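Local coordinates for protein Alpha/beta hydrolase (Legionella pneumophila subsp. pneumophila str. Philadelphia 1, PDB 4EZI) that is of unknown function but has an alpha/beta-hydrolase fold and may act as a triacylglycerol lipase, at residues 173-178 with 192-197; 343-348 with 352-357. All coordinates share one frame; numbering follows the deposited sequence. Where two conformers were deposited one is given.

Contact 1: 173-178 with 192-197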
loop_
_atom_site.group_PDB
_atom_site.type_symbol
_atom_site.label_atom_id
_atom_site.label_comp_id
_atom_site.label_asym_id
_atom_site.label_seq_id
_atom_site.Cartn_x
_atom_site.Cartn_y
_atom_site.Cartn_z
ATOM N N PHE A 173 -4.244 -0.978 3.103
ATOM C CA PHE A 173 -5.453 -1.392 2.397
ATOM C C PHE A 173 -5.113 -2.330 1.231
ATOM O O PHE A 173 -5.719 -3.383 1.083
ATOM C CB PHE A 173 -6.203 -0.129 1.967
ATOM C CG PHE A 173 -7.479 -0.366 1.200
ATOM C CD1 PHE A 173 -7.492 -0.499 -0.172
ATOM C CD2 PHE A 173 -8.687 -0.399 1.866
ATOM C CE1 PHE A 173 -8.672 -0.669 -0.866
ATOM C CE2 PHE A 173 -9.869 -0.551 1.174
ATOM C CZ PHE A 173 -9.870 -0.712 -0.181
ATOM N N SER A 174 -4.127 -1.967 0.421
ATOM C CA SER A 174 -3.726 -2.836 -0.687
ATOM C C SER A 174 -3.345 -4.221 -0.189
ATOM O O SER A 174 -3.657 -5.220 -0.827
ATOM C CB SER A 174 -2.521 -2.234 -1.390
ATOM O OG SER A 174 -2.801 -0.945 -1.886
ATOM N N THR A 175 -2.627 -4.277 0.930
ATOM C CA THR A 175 -2.185 -5.536 1.494
ATOM C C THR A 175 -3.372 -6.416 1.889
ATOM O O THR A 175 -3.399 -7.627 1.592
ATOM C CB THR A 175 -1.267 -5.276 2.700
ATOM O OG1 THR A 175 -0.082 -4.631 2.259
ATOM C CG2 THR A 175 -0.884 -6.559 3.433
ATOM N N ILE A 176 -4.362 -5.827 2.555
ATOM C CA ILE A 176 -5.549 -6.577 2.962
ATOM C C ILE A 176 -6.326 -7.098 1.747
ATOM O O ILE A 176 -6.723 -8.269 1.723
ATOM C CB ILE A 176 -6.443 -5.718 3.859
ATOM C CG1 ILE A 176 -5.849 -5.575 5.259
ATOM C CG2 ILE A 176 -7.897 -6.258 3.919
ATOM C CD1 ILE A 176 -6.021 -6.893 6.129
ATOM N N VAL A 177 -6.527 -6.262 0.728
ATOM C CA VAL A 177 -7.293 -6.707 -0.442
ATOM C C VAL A 177 -6.508 -7.718 -1.295
ATOM O O VAL A 177 -7.090 -8.661 -1.852
ATOM C CB VAL A 177 -7.888 -5.529 -1.264
ATOM C CG1 VAL A 177 -8.838 -4.725 -0.374
ATOM C CG2 VAL A 177 -6.807 -4.651 -1.907
HETATM N N MSE A 178 -5.186 -7.571 -1.342
HETATM C CA MSE A 178 -4.320 -8.563 -1.974
HETATM C C MSE A 178 -4.456 -9.913 -1.251
HETATM O O MSE A 178 -4.586 -10.955 -1.893
HETATM C CB MSE A 178 -2.876 -8.070 -1.897
HETATM C CG MSE A 178 -1.867 -9.047 -2.458
HETATM SE SE MSE A 178 -0.081 -8.381 -2.199
HETATM C CE MSE A 178 0.774 -9.710 -3.295
ATOM N N SER A 192 2.508 -16.770 4.303
ATOM C CA SER A 192 3.125 -17.052 5.612
ATOM C C SER A 192 2.717 -16.074 6.707
ATOM O O SER A 192 2.568 -16.461 7.854
ATOM C CB SER A 192 4.657 -17.078 5.496
ATOM O OG SER A 192 5.080 -17.910 4.429
ATOM N N ALA A 193 2.554 -14.797 6.374
ATOM C CA ALA A 193 2.197 -13.794 7.378
ATOM C C ALA A 193 1.834 -12.513 6.653
ATOM O O ALA A 193 2.367 -12.216 5.579
ATOM C CB ALA A 193 3.326 -13.522 8.339
ATOM N N VAL A 194 0.947 -11.731 7.260
ATOM C CA VAL A 194 0.393 -10.509 6.674
ATOM C C VAL A 194 0.374 -9.435 7.770
ATOM O O VAL A 194 -0.140 -9.686 8.857
ATOM C CB VAL A 194 -1.020 -10.776 6.121
ATOM C CG1 VAL A 194 -1.579 -9.507 5.473
ATOM C CG2 VAL A 194 -0.973 -11.908 5.106
ATOM N N ALA A 195 0.871 -8.235 7.470
ATOM C CA ALA A 195 0.957 -7.179 8.467
ATOM C C ALA A 195 0.666 -5.799 7.828
ATOM O O ALA A 195 1.577 -5.026 7.534
ATOM C CB ALA A 195 2.317 -7.181 9.159
ATOM N N PRO A 196 -0.614 -5.464 7.598
ATOM C CA PRO A 196 -0.964 -4.133 7.124
ATOM C C PRO A 196 -0.672 -3.093 8.189
ATOM O O PRO A 196 -1.108 -3.237 9.321
ATOM C CB PRO A 196 -2.468 -4.236 6.858
ATOM C CG PRO A 196 -2.914 -5.243 7.816
ATOM C CD PRO A 196 -1.817 -6.270 7.852
ATOM N N GLY A 197 0.015 -2.019 7.788
ATOM C CA GLY A 197 0.376 -0.931 8.658
ATOM C C GLY A 197 -0.500 0.285 8.454
ATOM O O GLY A 197 -0.675 0.764 7.330
#
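The pyrrolidine ring of P196 meets I176 with its CB and CG rim, while the aromatic ring of F173 lies on the far side of the same helical turn. V177 CG1 sits 4.1 Å above one face of the F173 ring, displaced toward its rim, and the ring of F299 meets it at an inclined angle. Both segments belong to a beta-alpha-beta unit of the alpha/beta-hydrolase fold, in which helix 170-185 crosses between the neighbouring parallel strands 162-168 and 193-197. The short axes approach to 7.6 Å and run at 148° to each other, so the helix returns against the strand direction. The contact is buried and apolar. The first side-chain bond of I176 points neither toward the strand nor away from it, but both torsions are near -75°, which brings its end in: CD1 lies 3.9 Å from P196 CG, and CG1 is at the same distance from that atom. P196 was modelled in two conformers, so these ring distances hold for one of them. The T175 and V194 side chains pass alongside with opposed directions, T175 CG2 reaching V194 CG1 at 3.7 Å. In T175, chi1 of -65° leaves the methyl CG2 anti to the backbone N and puts OG1 beside that N, where it hydrogen-bonds Q80 NE2 and the O of G171, a residue of the probable nucleophile elbow. On the opposite face of the strand, the side chains of A193 and A195 touch F366 of helix 355-370, and A195 O is hydrogen-bonded to Q362 NE2.

Contact 2: 343-348 with 352-357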
loop_
_atom_site.group_PDB
_atom_site.type_symbol
_atom_site.label_atom_id
_atom_site.label_comp_id
_atom_site.label_asym_id
_atom_site.label_seq_id
_atom_site.Cartn_x
_atom_site.Cartn_y
_atom_site.Cartn_z
ATOM N N LYS A 343 -1.850 -4.308 17.249
ATOM C CA LYS A 343 -0.789 -3.639 17.971
ATOM C C LYS A 343 -0.771 -2.153 17.643
ATOM O O LYS A 343 -0.801 -1.773 16.470
ATOM C CB LYS A 343 0.567 -4.253 17.586
ATOM C CG LYS A 343 1.783 -3.524 18.069
ATOM C CD LYS A 343 1.993 -3.623 19.546
ATOM C CE LYS A 343 3.328 -2.964 19.921
ATOM N NZ LYS A 343 3.527 -2.871 21.390
ATOM N N SER A 344 -0.689 -1.353 18.692
ATOM C CA SER A 344 -0.425 0.081 18.599
ATOM C C SER A 344 0.992 0.349 19.068
ATOM O O SER A 344 1.397 -0.087 20.161
ATOM C CB SER A 344 -1.391 0.885 19.487
ATOM O OG SER A 344 -1.011 2.246 19.489
ATOM N N VAL A 345 1.737 1.102 18.264
ATOM C CA VAL A 345 3.101 1.451 18.591
ATOM C C VAL A 345 3.213 2.696 19.479
ATOM O O VAL A 345 4.318 2.983 19.983
ATOM C CB VAL A 345 3.981 1.650 17.321
ATOM C CG1 VAL A 345 3.991 0.399 16.508
ATOM C CG2 VAL A 345 3.514 2.849 16.494
ATOM N N SER A 346 2.112 3.418 19.697
ATOM C CA SER A 346 2.121 4.659 20.462
ATOM C C SER A 346 0.706 5.123 20.720
ATOM O O SER A 346 -0.195 4.861 19.911
ATOM C CB SER A 346 2.838 5.771 19.661
ATOM O OG SER A 346 2.911 6.998 20.392
ATOM N N ASP A 347 0.511 5.848 21.822
ATOM C CA ASP A 347 -0.737 6.562 22.039
ATOM C C ASP A 347 -0.792 7.920 21.312
ATOM O O ASP A 347 -1.871 8.495 21.171
ATOM C CB ASP A 347 -0.974 6.795 23.535
ATOM C CG ASP A 347 -1.459 5.563 24.271
ATOM O OD1 ASP A 347 -1.912 4.590 23.633
ATOM O OD2 ASP A 347 -1.407 5.595 25.529
ATOM N N ALA A 348 0.335 8.440 20.832
ATOM C CA ALA A 348 0.368 9.816 20.331
ATOM C C ALA A 348 1.191 10.065 19.070
ATOM O O ALA A 348 0.996 11.113 18.434
ATOM C CB ALA A 348 0.788 10.793 21.443
ATOM N N VAL A 352 2.728 9.735 10.277
ATOM C CA VAL A 352 4.066 9.819 9.703
ATOM C C VAL A 352 5.139 9.405 10.711
ATOM O O VAL A 352 6.014 8.580 10.429
ATOM C CB VAL A 352 4.335 11.223 9.146
ATOM C CG1 VAL A 352 5.742 11.317 8.579
ATOM C CG2 VAL A 352 3.266 11.583 8.105
ATOM N N GLN A 353 5.060 9.977 11.895
ATOM C CA GLN A 353 6.033 9.674 12.927
ATOM C C GLN A 353 6.087 8.182 13.285
ATOM O O GLN A 353 7.146 7.651 13.633
ATOM C CB GLN A 353 5.725 10.466 14.198
ATOM C CG GLN A 353 5.782 11.978 14.034
ATOM C CD GLN A 353 5.084 12.727 15.166
ATOM O OE1 GLN A 353 4.103 12.260 15.757
ATOM N NE2 GLN A 353 5.593 13.907 15.467
ATOM N N ALA A 354 4.925 7.536 13.284
ATOM C CA ALA A 354 4.826 6.136 13.663
ATOM C C ALA A 354 5.404 5.192 12.624
ATOM O O ALA A 354 5.641 4.030 12.926
ATOM C CB ALA A 354 3.373 5.764 13.951
ATOM N N HIS A 355 5.579 5.666 11.391
ATOM C CA HIS A 355 5.890 4.774 10.285
ATOM C C HIS A 355 7.101 3.861 10.540
ATOM O O HIS A 355 6.980 2.649 10.362
ATOM C CB HIS A 355 6.011 5.598 9.018
ATOM C CG HIS A 355 6.323 4.805 7.795
ATOM N ND1 HIS A 355 5.641 3.660 7.444
ATOM C CD2 HIS A 355 7.220 5.029 6.807
ATOM C CE1 HIS A 355 6.094 3.222 6.281
ATOM N NE2 HIS A 355 7.057 4.032 5.875
ATOM N N PRO A 356 8.261 4.397 10.967
ATOM C CA PRO A 356 9.395 3.470 11.151
ATOM C C PRO A 356 9.182 2.468 12.291
ATOM O O PRO A 356 9.716 1.352 12.246
ATOM C CB PRO A 356 10.585 4.394 11.417
ATOM C CG PRO A 356 9.992 5.687 11.848
ATOM C CD PRO A 356 8.663 5.798 11.147
ATOM N N PHE A 357 8.400 2.856 13.300
ATOM C CA PHE A 357 8.038 1.939 14.377
ATOM C C PHE A 357 7.162 0.805 13.854
ATOM O O PHE A 357 7.347 -0.364 14.210
ATOM C CB PHE A 357 7.316 2.683 15.511
ATOM C CG PHE A 357 8.164 3.714 16.214
ATOM C CD1 PHE A 357 8.296 4.975 15.687
ATOM C CD2 PHE A 357 8.834 3.429 17.405
ATOM C CE1 PHE A 357 9.084 5.928 16.288
ATOM C CE2 PHE A 357 9.631 4.397 18.015
ATOM C CZ PHE A 357 9.756 5.633 17.452
HETATM O O HOH W 1 2.295 13.510 17.504
#
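V345 crosses F357 at a slant, its methyl CG2 touching the CB atoms of both A354 and F357, which lie in directions roughly at right angles to each other. The contact joins the end of strand 340-344, an outermost strand of the alpha/beta-hydrolase sheet, to the start of helix 355-370. V345 chi1 of -59° leaves CG2 between the backbone N and the carbonyl carbon, and from there it lies 3.9 Å from A354 CB and equally far from F357 CB. F357 begins toward V345, but its chi1 of -64° sets CG anti to the carbonyl carbon, and the ring leads away; the carbonyl oxygens of Q353 and A354 lie at the ring edge, in its plane. V352 to H355 form a type I turn, with H355 N bonded to V352 O at 3.1 Å. In the loop after the strand, S346 forms an ST turn, its OG accepting from A348 N at 3.0 Å in a nearly straight bond of 167°, and the same OG is hydrogen-bonded to L349 N. At the outer end the two segments meet through water: A348 O and Q353 OE1, both acceptors, are 4.3 Å apart, and one water donates to each, at 2.9 Å to A348 O and 2.8 Å to Q353 OE1.

Overall arrangement
Contact 1 lies deep in the molecule and contact 2 at its surface, their centres 17 Å apart and their nearest atoms about 7 Å apart without touching. They reach the same sheet: strand 310-314 separates strand 193-197 of contact 1 from strand 340-344 of contact 2, and helix 355-370, which begins in contact 2, packs on the strand of contact 1. Each stands beside one part of a probable Ser-His-Asp triad: helix 170-185 follows the probable nucleophile elbow bearing S169, and H351 falls in the short link between 343-348 and 352-357. A bound PEG lies about 12 Å from the P196 side chain and about 14 Å from that of A354.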